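Local atomic coordinates of lipoxygenase (Cyanothece sp., PDB entry 5EK8), a protein that probably catalyses, as a non-heme iron lipoxygenase, the insertion of molecular oxygen into polyunsaturated fatty acids, with 9R specificity. Residues 280-294 with 308-322. Sequence-based numbering, arbitrary orientation.
With NA (sodium ion), chain C.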
ATOM      1  N   ASP A 280     -18.019  -4.878  18.385  1.00 40.76           N
ATOM      2  CA  ASP A 280     -19.259  -4.220  18.802  1.00 40.86           C
ATOM      3  C   ASP A 280     -19.538  -2.940  18.009  1.00 43.35           C
ATOM      4  O   ASP A 280     -20.688  -2.513  17.879  1.00 42.70           O
ATOM      5  CB  ASP A 280     -19.221  -3.900  20.296  1.00 44.43           C
ATOM      6  CG  ASP A 280     -19.150  -5.142  21.155  1.00 49.41           C
ATOM      7  OD1 ASP A 280     -18.659  -5.050  22.300  1.00 48.33           O
ATOM      8  OD2 ASP A 280     -19.578  -6.214  20.682  1.00 53.04           O
ATOM      9  N   ASN A 281     -18.474  -2.354  17.465  1.00 44.50           N
ATOM     10  CA  ASN A 281     -18.551  -1.104  16.715  1.00 42.47           C
ATOM     11  C   ASN A 281     -19.036  -1.240  15.268  1.00 41.14           C
ATOM     12  O   ASN A 281     -19.308  -0.239  14.605  1.00 34.85           O
ATOM     13  CB  ASN A 281     -17.175  -0.442  16.703  1.00 42.75           C
ATOM     14  CG  ASN A 281     -17.204   0.969  17.223  1.00 49.53           C
ATOM     15  OD1 ASN A 281     -18.030   1.321  18.066  1.00 56.03           O
ATOM     16  ND2 ASN A 281     -16.296   1.794  16.721  1.00 49.81           N
ATOM     17  N   TYR A 282     -19.136  -2.470  14.774  1.00 45.29           N
ATOM     18  CA  TYR A 282     -19.275  -2.683  13.333  1.00 39.59           C
ATOM     19  C   TYR A 282     -20.509  -3.473  12.913  1.00 39.88           C
ATOM     20  O   TYR A 282     -21.042  -4.288  13.670  1.00 40.69           O
ATOM     21  CB  TYR A 282     -18.016  -3.369  12.807  1.00 29.99           C
ATOM     22  CG  TYR A 282     -16.768  -2.704  13.327  1.00 30.90           C
ATOM     23  CD1 TYR A 282     -16.399  -1.442  12.880  1.00 37.37           C
ATOM     24  CD2 TYR A 282     -15.973  -3.317  14.287  1.00 32.26           C
ATOM     25  CE1 TYR A 282     -15.268  -0.810  13.361  1.00 39.64           C
ATOM     26  CE2 TYR A 282     -14.829  -2.695  14.774  1.00 36.88           C
ATOM     27  CZ  TYR A 282     -14.486  -1.438  14.307  1.00 37.65           C
ATOM     28  OH  TYR A 282     -13.358  -0.810  14.784  1.00 33.61           O
ATOM     29  N   GLU A 283     -20.961  -3.204  11.693  1.00 34.57           N
ATOM     30  CA  GLU A 283     -22.135  -3.860  11.141  1.00 37.36           C
ATOM     31  C   GLU A 283     -21.798  -5.238  10.567  1.00 41.74           C
ATOM     32  O   GLU A 283     -20.993  -5.361   9.642  1.00 44.54           O
ATOM     33  CB  GLU A 283     -22.768  -2.981  10.063  1.00 29.82           C
ATOM     34  CG  GLU A 283     -24.137  -3.442   9.617  1.00 35.94           C
ATOM     35  CD  GLU A 283     -24.652  -2.668   8.421  1.00 41.52           C
ATOM     36  OE1 GLU A 283     -23.867  -1.898   7.826  1.00 41.24           O
ATOM     37  OE2 GLU A 283     -25.841  -2.832   8.075  1.00 47.40           O
ATOM     38  N   LYS A 284     -22.415  -6.272  11.131  1.00 42.62           N
ATOM     39  CA  LYS A 284     -22.258  -7.634  10.640  1.00 41.18           C
ATOM     40  C   LYS A 284     -23.088  -7.819   9.380  1.00 49.00           C
ATOM     41  O   LYS A 284     -24.184  -7.265   9.281  1.00 49.93           O
ATOM     42  CB  LYS A 284     -22.683  -8.647  11.708  1.00 35.13           C
ATOM     43  CG  LYS A 284     -22.325 -10.082  11.377  1.00 37.84           C
ATOM     44  CD  LYS A 284     -22.620 -11.028  12.528  1.00 36.39           C
ATOM     45  CE  LYS A 284     -24.108 -11.253  12.694  1.00 42.09           C
ATOM     46  NZ  LYS A 284     -24.730 -11.834  11.480  1.00 44.81           N
ATOM     47  N   ASP A 285     -22.573  -8.589   8.418  1.00 47.13           N
ATOM     48  CA  ASP A 285     -23.376  -8.953   7.253  1.00 43.88           C
ATOM     49  C   ASP A 285     -24.322 -10.076   7.655  1.00 42.04           C
ATOM     50  O   ASP A 285     -24.267 -10.564   8.781  1.00 45.23           O
ATOM     51  CB  ASP A 285     -22.502  -9.349   6.042  1.00 48.44           C
ATOM     52  CG  ASP A 285     -21.685 -10.632   6.262  1.00 49.05           C
ATOM     53  OD1 ASP A 285     -20.445 -10.568   6.116  1.00 48.52           O
ATOM     54  OD2 ASP A 285     -22.266 -11.707   6.530  1.00 44.34           O
ATOM     55  N   THR A 286     -25.195 -10.482   6.742  1.00 43.32           N
ATOM     56  CA  THR A 286     -26.212 -11.472   7.076  1.00 52.03           C
ATOM     57  C   THR A 286     -25.710 -12.918   7.017  1.00 57.83           C
ATOM     58  O   THR A 286     -26.306 -13.804   7.628  1.00 61.61           O
ATOM     59  CB  THR A 286     -27.428 -11.346   6.148  1.00 55.10           C
ATOM     60  OG1 THR A 286     -27.010 -11.534   4.790  1.00 60.96           O
ATOM     61  CG2 THR A 286     -28.067  -9.976   6.297  1.00 49.01           C
ATOM     62  N   GLU A 287     -24.621 -13.158   6.294  1.00 57.92           N
ATOM     63  CA  GLU A 287     -24.153 -14.525   6.069  1.00 58.64           C
ATOM     64  C   GLU A 287     -23.267 -15.054   7.201  1.00 55.56           C
ATOM     65  O   GLU A 287     -23.506 -16.139   7.732  1.00 56.64           O
ATOM     66  CB  GLU A 287     -23.389 -14.623   4.742  1.00 63.56           C
ATOM     67  CG  GLU A 287     -24.168 -14.175   3.511  1.00 64.85           C
ATOM     68  CD  GLU A 287     -23.945 -12.707   3.169  1.00 64.13           C
ATOM     69  OE1 GLU A 287     -22.774 -12.266   3.136  0.75 63.42           O
ATOM     70  OE2 GLU A 287     -24.944 -11.992   2.934  1.00 64.07           O
ATOM     71  N   HIS A 288     -22.243 -14.290   7.565  1.00 51.18           N
ATOM     72  CA  HIS A 288     -21.213 -14.789   8.471  1.00 48.35           C
ATOM     73  C   HIS A 288     -21.488 -14.486   9.941  1.00 49.48           C
ATOM     74  O   HIS A 288     -22.304 -13.627  10.276  1.00 51.13           O
ATOM     75  CB  HIS A 288     -19.849 -14.208   8.087  1.00 47.20           C
ATOM     76  CG  HIS A 288     -19.550 -14.281   6.622  1.00 54.41           C
ATOM     77  ND1 HIS A 288     -19.654 -13.189   5.789  1.00 57.16           N
ATOM     78  CD2 HIS A 288     -19.156 -15.316   5.843  1.00 57.14           C
ATOM     79  CE1 HIS A 288     -19.333 -13.548   4.557  1.00 58.27           C
ATOM     80  NE2 HIS A 288     -19.028 -14.833   4.563  1.00 57.32           N
ATOM     81  N   ASP A 289     -20.789 -15.206  10.810  1.00 48.10           N
ATOM     82  CA  ASP A 289     -20.841 -14.958  12.238  1.00 48.92           C
ATOM     83  C   ASP A 289     -19.814 -13.900  12.627  1.00 51.87           C
ATOM     84  O   ASP A 289     -18.886 -13.619  11.868  1.00 49.32           O
ATOM     85  CB  ASP A 289     -20.590 -16.249  13.020  1.00 48.37           C
ATOM     86  CG  ASP A 289     -21.673 -17.285  12.803  1.00 53.87           C
ATOM     87  OD1 ASP A 289     -22.783 -16.918  12.363  1.00 55.16           O
ATOM     88  OD2 ASP A 289     -21.412 -18.473  13.080  1.00 59.20           O
ATOM     89  N   LEU A 290     -19.990 -13.320  13.813  1.00 53.13           N
ATOM     90  CA  LEU A 290     -19.035 -12.362  14.365  1.00 51.91           C
ATOM     91  C   LEU A 290     -18.651 -12.761  15.780  1.00 50.02           C
ATOM     92  O   LEU A 290     -19.520 -13.055  16.602  1.00 50.33           O
ATOM     93  CB  LEU A 290     -19.616 -10.949  14.370  1.00 56.61           C
ATOM     94  CG  LEU A 290     -18.962  -9.884  13.492  1.00 57.28           C
ATOM     95  CD1 LEU A 290     -19.483  -8.507  13.878  1.00 55.46           C
ATOM     96  CD2 LEU A 290     -17.451  -9.945  13.601  1.00 55.85           C
ATOM     97  N   HIS A 291     -17.354 -12.765  16.073  1.00 47.21           N
ATOM     98  CA  HIS A 291     -16.898 -13.184  17.393  1.00 50.14           C
ATOM     99  C   HIS A 291     -15.974 -12.176  18.071  1.00 52.68           C
ATOM    100  O   HIS A 291     -14.889 -11.867  17.574  1.00 54.46           O
ATOM    101  CB  HIS A 291     -16.189 -14.536  17.301  1.00 47.88           C
ATOM    102  CG  HIS A 291     -16.993 -15.594  16.611  1.00 51.89           C
ATOM    103  ND1 HIS A 291     -18.030 -16.262  17.228  1.00 50.20           N
ATOM    104  CD2 HIS A 291     -16.916 -16.095  15.356  1.00 48.67           C
ATOM    105  CE1 HIS A 291     -18.557 -17.128  16.381  1.00 48.77           C
ATOM    106  NE2 HIS A 291     -17.903 -17.043  15.237  1.00 48.50           N
ATOM    107  N   ASN A 292     -16.420 -11.663  19.210  1.00 50.19           N
ATOM    108  CA  ASN A 292     -15.531 -10.951  20.108  1.00 51.53           C
ATOM    109  C   ASN A 292     -14.634 -11.977  20.782  1.00 50.65           C
ATOM    110  O   ASN A 292     -15.043 -12.639  21.736  1.00 53.33           O
ATOM    111  CB  ASN A 292     -16.310 -10.141  21.147  1.00 54.47           C
ATOM    112  CG  ASN A 292     -17.097  -8.999  20.533  1.00 53.12           C
ATOM    113  OD1 ASN A 292     -16.803  -8.540  19.431  1.00 56.47           O
ATOM    114  ND2 ASN A 292     -18.105  -8.534  21.251  1.00 51.08           N
ATOM    115  N   VAL A 293     -13.420 -12.134  20.266  1.00 51.56           N
ATOM    116  CA  VAL A 293     -12.521 -13.156  20.788  1.00 46.79           C
ATOM    117  C   VAL A 293     -11.318 -12.541  21.478  1.00 46.12           C
ATOM    118  O   VAL A 293     -10.712 -11.587  20.984  1.00 46.90           O
ATOM    119  CB  VAL A 293     -12.033 -14.119  19.683  1.00 48.18           C
ATOM    120  CG1 VAL A 293     -13.173 -14.978  19.206  1.00 55.53           C
ATOM    121  CG2 VAL A 293     -11.427 -13.358  18.522  1.00 47.20           C
ATOM    122  N   GLU A 294     -10.981 -13.086  22.638  1.00 45.66           N
ATOM    123  CA  GLU A 294      -9.834 -12.596  23.380  1.00 44.57           C
ATOM    124  C   GLU A 294      -8.947 -13.765  23.772  1.00 46.19           C
ATOM    125  O   GLU A 294      -9.403 -14.714  24.407  1.00 50.45           O
ATOM    126  CB  GLU A 294     -10.289 -11.807  24.609  1.00 44.64           C
ATOM    127  CG  GLU A 294     -11.215 -10.647  24.262  1.00 47.14           C
ATOM    128  CD  GLU A 294     -11.453  -9.703  25.425  1.00 48.21           C
ATOM    129  OE1 GLU A 294     -12.425  -9.926  26.185  1.00 45.06           O
ATOM    130  OE2 GLU A 294     -10.670  -8.737  25.572  1.00 48.37           O
ATOM    131  N   MET A 308      -6.013 -19.237  27.965  1.00 46.72           N
ATOM    132  CA  MET A 308      -7.410 -19.413  27.574  1.00 49.84           C
ATOM    133  C   MET A 308      -7.784 -18.551  26.375  1.00 46.67           C
ATOM    134  O   MET A 308      -7.019 -17.702  25.944  1.00 47.91           O
ATOM    135  CB  MET A 308      -8.355 -19.101  28.739  1.00 54.00           C
ATOM    136  CG  MET A 308      -8.404 -17.639  29.155  1.00 56.07           C
ATOM    137  SD  MET A 308      -9.680 -17.342  30.403  1.00 58.03           S
ATOM    138  CE  MET A 308      -9.142 -18.417  31.733  1.00 36.98           C
ATOM    139  N   ILE A 309      -8.964 -18.809  25.830  1.00 42.58           N
ATOM    140  CA  ILE A 309      -9.534 -18.013  24.758  1.00 41.46           C
ATOM    141  C   ILE A 309     -10.998 -17.858  25.092  1.00 46.58           C
ATOM    142  O   ILE A 309     -11.703 -18.846  25.310  1.00 50.62           O
ATOM    143  CB  ILE A 309      -9.382 -18.669  23.357  1.00 38.96           C
ATOM    144  CG1 ILE A 309      -7.910 -18.833  22.971  1.00 38.62           C
ATOM    145  CG2 ILE A 309     -10.113 -17.857  22.290  1.00 32.51           C
ATOM    146  CD1 ILE A 309      -7.717 -19.519  21.647  1.00 40.67           C
ATOM    147  N   THR A 310     -11.450 -16.615  25.167  1.00 45.15           N
ATOM    148  CA  THR A 310     -12.852 -16.352  25.411  1.00 43.06           C
ATOM    149  C   THR A 310     -13.511 -15.926  24.111  1.00 42.26           C
ATOM    150  O   THR A 310     -12.913 -15.210  23.292  1.00 37.87           O
ATOM    151  CB  THR A 310     -13.053 -15.276  26.485  1.00 42.58           C
ATOM    152  OG1 THR A 310     -12.766 -13.983  25.934  1.00 45.27           O
ATOM    153  CG2 THR A 310     -12.145 -15.547  27.668  1.00 37.13           C
ATOM    154  N   ILE A 311     -14.740 -16.390  23.921  1.00 43.61           N
ATOM    155  CA  ILE A 311     -15.481 -16.083  22.708  1.00 45.28           C
ATOM    156  C   ILE A 311     -16.886 -15.592  23.041  1.00 48.58           C
ATOM    157  O   ILE A 311     -17.661 -16.279  23.705  1.00 46.15           O
ATOM    158  CB  ILE A 311     -15.583 -17.308  21.774  1.00 40.25           C
ATOM    159  CG1 ILE A 311     -14.194 -17.778  21.336  1.00 43.48           C
ATOM    160  CG2 ILE A 311     -16.432 -16.976  20.557  1.00 39.05           C
ATOM    161  CD1 ILE A 311     -14.218 -19.032  20.466  1.00 44.83           C
ATOM    162  N   GLN A 312     -17.209 -14.392  22.578  1.00 46.10           N
ATOM    163  CA  GLN A 312     -18.549 -13.860  22.772  1.00 47.31           C
ATOM    164  C   GLN A 312     -19.145 -13.474  21.423  1.00 47.61           C
ATOM    165  O   GLN A 312     -18.675 -12.545  20.775  1.00 47.01           O
ATOM    166  CB  GLN A 312     -18.520 -12.667  23.724  1.00 45.55           C
ATOM    167  CG  GLN A 312     -19.888 -12.232  24.171  1.00 46.05           C
ATOM    168  CD  GLN A 312     -19.843 -11.145  25.209  1.00 44.31           C
ATOM    169  OE1 GLN A 312     -20.690 -11.102  26.093  1.00 39.34           O
ATOM    170  NE2 GLN A 312     -18.852 -10.259  25.114  1.00 30.52           N
ATOM    171  N   SER A 313     -20.181 -14.189  21.003  1.00 49.20           N
ATOM    172  CA  SER A 313     -20.648 -14.081  19.625  1.00 48.04           C
ATOM    173  C   SER A 313     -21.943 -13.289  19.469  1.00 47.17           C
ATOM    174  O   SER A 313     -22.805 -13.287  20.349  1.00 49.37           O
ATOM    175  CB  SER A 313     -20.831 -15.479  19.028  1.00 46.18           C
ATOM    176  OG  SER A 313     -19.634 -16.230  19.124  1.00 45.49           O
ATOM    177  N   ARG A 314     -22.057 -12.612  18.332  1.00 39.86           N
ATOM    178  CA  ARG A 314     -23.304 -12.002  17.908  1.00 39.58           C
ATOM    179  C   ARG A 314     -24.328 -13.080  17.608  1.00 46.28           C
ATOM    180  O   ARG A 314     -23.974 -14.148  17.104  1.00 53.45           O
ATOM    181  CB  ARG A 314     -23.082 -11.142  16.664  1.00 40.38           C
ATOM    182  CG  ARG A 314     -22.021 -10.077  16.841  1.00 45.74           C
ATOM    183  CD  ARG A 314     -22.626  -8.773  17.323  1.00 44.55           C
ATOM    184  NE  ARG A 314     -23.044  -7.935  16.209  1.00 45.23           N
ATOM    185  CZ  ARG A 314     -22.351  -6.898  15.758  1.00 46.37           C
ATOM    186  NH1 ARG A 314     -21.206  -6.554  16.345  1.00 41.26           N
ATOM    187  NH2 ARG A 314     -22.812  -6.200  14.729  1.00 48.92           N
ATOM    188  N   TYR A 315     -25.592 -12.816  17.923  1.00 48.59           N
ATOM    189  CA  TYR A 315     -26.670 -13.639  17.394  1.00 49.84           C
ATOM    190  C   TYR A 315     -26.655 -13.445  15.885  1.00 50.64           C
ATOM    191  O   TYR A 315     -26.134 -12.437  15.401  1.00 53.94           O
ATOM    192  CB  TYR A 315     -28.028 -13.250  17.989  1.00 51.11           C
ATOM    193  CG  TYR A 315     -28.170 -13.550  19.464  1.00 53.27           C
ATOM    194  CD1 TYR A 315     -28.708 -14.755  19.901  1.00 53.02           C
ATOM    195  CD2 TYR A 315     -27.769 -12.626  20.423  1.00 53.73           C
ATOM    196  CE1 TYR A 315     -28.838 -15.035  21.250  1.00 53.97           C
ATOM    197  CE2 TYR A 315     -27.896 -12.898  21.777  1.00 51.98           C
ATOM    198  CZ  TYR A 315     -28.431 -14.103  22.184  1.00 53.38           C
ATOM    199  OH  TYR A 315     -28.558 -14.380  23.527  1.00 52.47           O
ATOM    200  N   PRO A 316     -27.199 -14.412  15.129  1.00 46.50           N
ATOM    201  CA  PRO A 316     -27.295 -14.192  13.683  1.00 47.10           C
ATOM    202  C   PRO A 316     -28.078 -12.919  13.366  1.00 47.28           C
ATOM    203  O   PRO A 316     -27.762 -12.228  12.396  1.00 42.79           O
ATOM    204  CB  PRO A 316     -28.032 -15.438  13.185  1.00 45.54           C
ATOM    205  CG  PRO A 316     -27.715 -16.483  14.197  1.00 44.35           C
ATOM    206  CD  PRO A 316     -27.625 -15.768  15.515  1.00 45.95           C
ATOM    207  N   ASP A 317     -29.071 -12.622  14.203  1.00 55.01           N
ATOM    208  CA  ASP A 317     -29.860 -11.390  14.125  1.00 58.44           C
ATOM    209  C   ASP A 317     -29.051 -10.107  14.328  1.00 52.56           C
ATOM    210  O   ASP A 317     -29.283  -9.109  13.648  1.00 51.03           O
ATOM    211  CB  ASP A 317     -30.983 -11.419  15.166  1.00 66.52           C
ATOM    212  CG  ASP A 317     -32.255 -12.033  14.637  1.00 76.46           C
ATOM    213  OD1 ASP A 317     -33.087 -12.471  15.461  1.00 81.13           O
ATOM    214  OD2 ASP A 317     -32.424 -12.077  13.400  1.00 80.03           O
ATOM    215  N   SER A 318     -28.120 -10.139  15.275  1.00 49.82           N
ATOM    216  CA  SER A 318     -27.385  -8.946  15.690  1.00 49.13           C
ATOM    217  C   SER A 318     -26.515  -8.333  14.584  1.00 45.55           C
ATOM    218  O   SER A 318     -25.292  -8.485  14.573  1.00 41.90           O
ATOM    219  CB  SER A 318     -26.529  -9.282  16.913  1.00 50.49           C
ATOM    220  OG  SER A 318     -27.357  -9.627  18.013  1.00 53.49           O
ATOM    221  N   LEU A 319     -27.161  -7.610  13.674  1.00 47.82           N
ATOM    222  CA  LEU A 319     -26.473  -7.009  12.538  1.00 46.80           C
ATOM    223  C   LEU A 319     -25.829  -5.681  12.896  1.00 42.62           C
ATOM    224  O   LEU A 319     -24.616  -5.509  12.767  1.00 38.28           O
ATOM    225  CB  LEU A 319     -27.445  -6.806  11.378  1.00 46.69           C
ATOM    226  CG  LEU A 319     -28.171  -8.049  10.874  1.00 46.73           C
ATOM    227  CD1 LEU A 319     -29.020  -7.703   9.662  1.00 35.04           C
ATOM    228  CD2 LEU A 319     -27.163  -9.152  10.553  1.00 48.35           C
ATOM    229  N   ALA A 320     -26.660  -4.742  13.340  1.00 45.06           N
ATOM    230  CA  ALA A 320     -26.218  -3.386  13.657  1.00 40.99           C
ATOM    231  C   ALA A 320     -25.180  -3.364  14.778  1.00 36.18           C
ATOM    232  O   ALA A 320     -25.176  -4.246  15.634  1.00 36.04           O
ATOM    233  CB  ALA A 320     -27.418  -2.531  14.032  1.00 42.46           C
ATOM    234  N   PRO A 321     -24.287  -2.358  14.767  1.00 35.75           N
ATOM    235  CA  PRO A 321     -23.333  -2.196  15.869  1.00 35.37           C
ATOM    236  C   PRO A 321     -24.031  -2.126  17.222  1.00 34.75           C
ATOM    237  O   PRO A 321     -25.108  -1.537  17.322  1.00 39.16           O
ATOM    238  CB  PRO A 321     -22.641  -0.870  15.540  1.00 36.48           C
ATOM    239  CG  PRO A 321     -22.753  -0.745  14.067  1.00 29.76           C
ATOM    240  CD  PRO A 321     -24.064  -1.371  13.696  1.00 38.38           C
ATOM    241  N   HIS A 322     -23.425  -2.751  18.230  1.00 35.92           N
ATOM    242  CA  HIS A 322     -23.919  -2.748  19.613  1.00 38.95           C
ATOM    243  C   HIS A 322     -25.235  -3.507  19.782  1.00 37.42           C
ATOM    244  O   HIS A 322     -25.949  -3.324  20.770  1.00 42.04           O
ATOM    245  CB  HIS A 322     -24.058  -1.311  20.124  1.00 39.62           C
ATOM    246  CG  HIS A 322     -22.909  -0.438  19.739  1.00 30.56           C
ATOM    247  ND1 HIS A 322     -21.639  -0.617  20.246  1.00 34.50           N
ATOM    248  CD2 HIS A 322     -22.824   0.592  18.866  1.00 37.40           C
ATOM    249  CE1 HIS A 322     -20.826   0.276  19.713  1.00 39.03           C
ATOM    250  NE2 HIS A 322     -21.520   1.026  18.877  1.00 39.81           N
TER
HETATM  251 NA    NA C 702     -19.471  -9.453   4.049  1.00 38.93          NA
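The side chains of Arg314 and Lys284 run antiparallel alongside one another, each ending among backbone carbonyl oxygens rather than carboxylates. The arginine chain, bent at chi2 and chi3 (-91° and -89°), brings its guanidinium edge to Tyr282, where Arg314 NH2 donates to Tyr282 O at 2.8 Å, almost in the guanidinium plane. NE is held by Ser318 O in its own loop, so two bonds fix the rotation of the group. Leu290 runs alongside and sets CD1 over one guanidinium face, 3.6 Å above its plane. Lys284, curled at chi3 and chi4, directs NZ to Pro316 O at 3.2 Å and also to Asp285 O and His288 O, drawing both loops round one ammonium. Its backbone N bonds to Leu319 O, and the Leu319 side chain crosses the lysine at about a right angle. These loops extend the two strands at the open end of the hairpin 291-300/303-313, neighbouring strands of an antiparallel sheet. Here Asn292 pairs with Gln312 and Glu294 with Thr310 through reciprocal backbone bonds. Between them, Val293 CG1 meets Ile311 CG1 at 3.7 Å on the face covered by helix 337-377. On that face Ser313 OG lies at the His291 ring edge near ND1, at a spacing too short to be taken literally, while NE2 reaches Ser595. At the far end of the loops, Asp280 O lies 3.2 Å above the His322 ring plane. Asp285 supplies OD1 to the sodium ion, whose other ligands are carbonyl oxygens of Val414, Gly417 and Leu419.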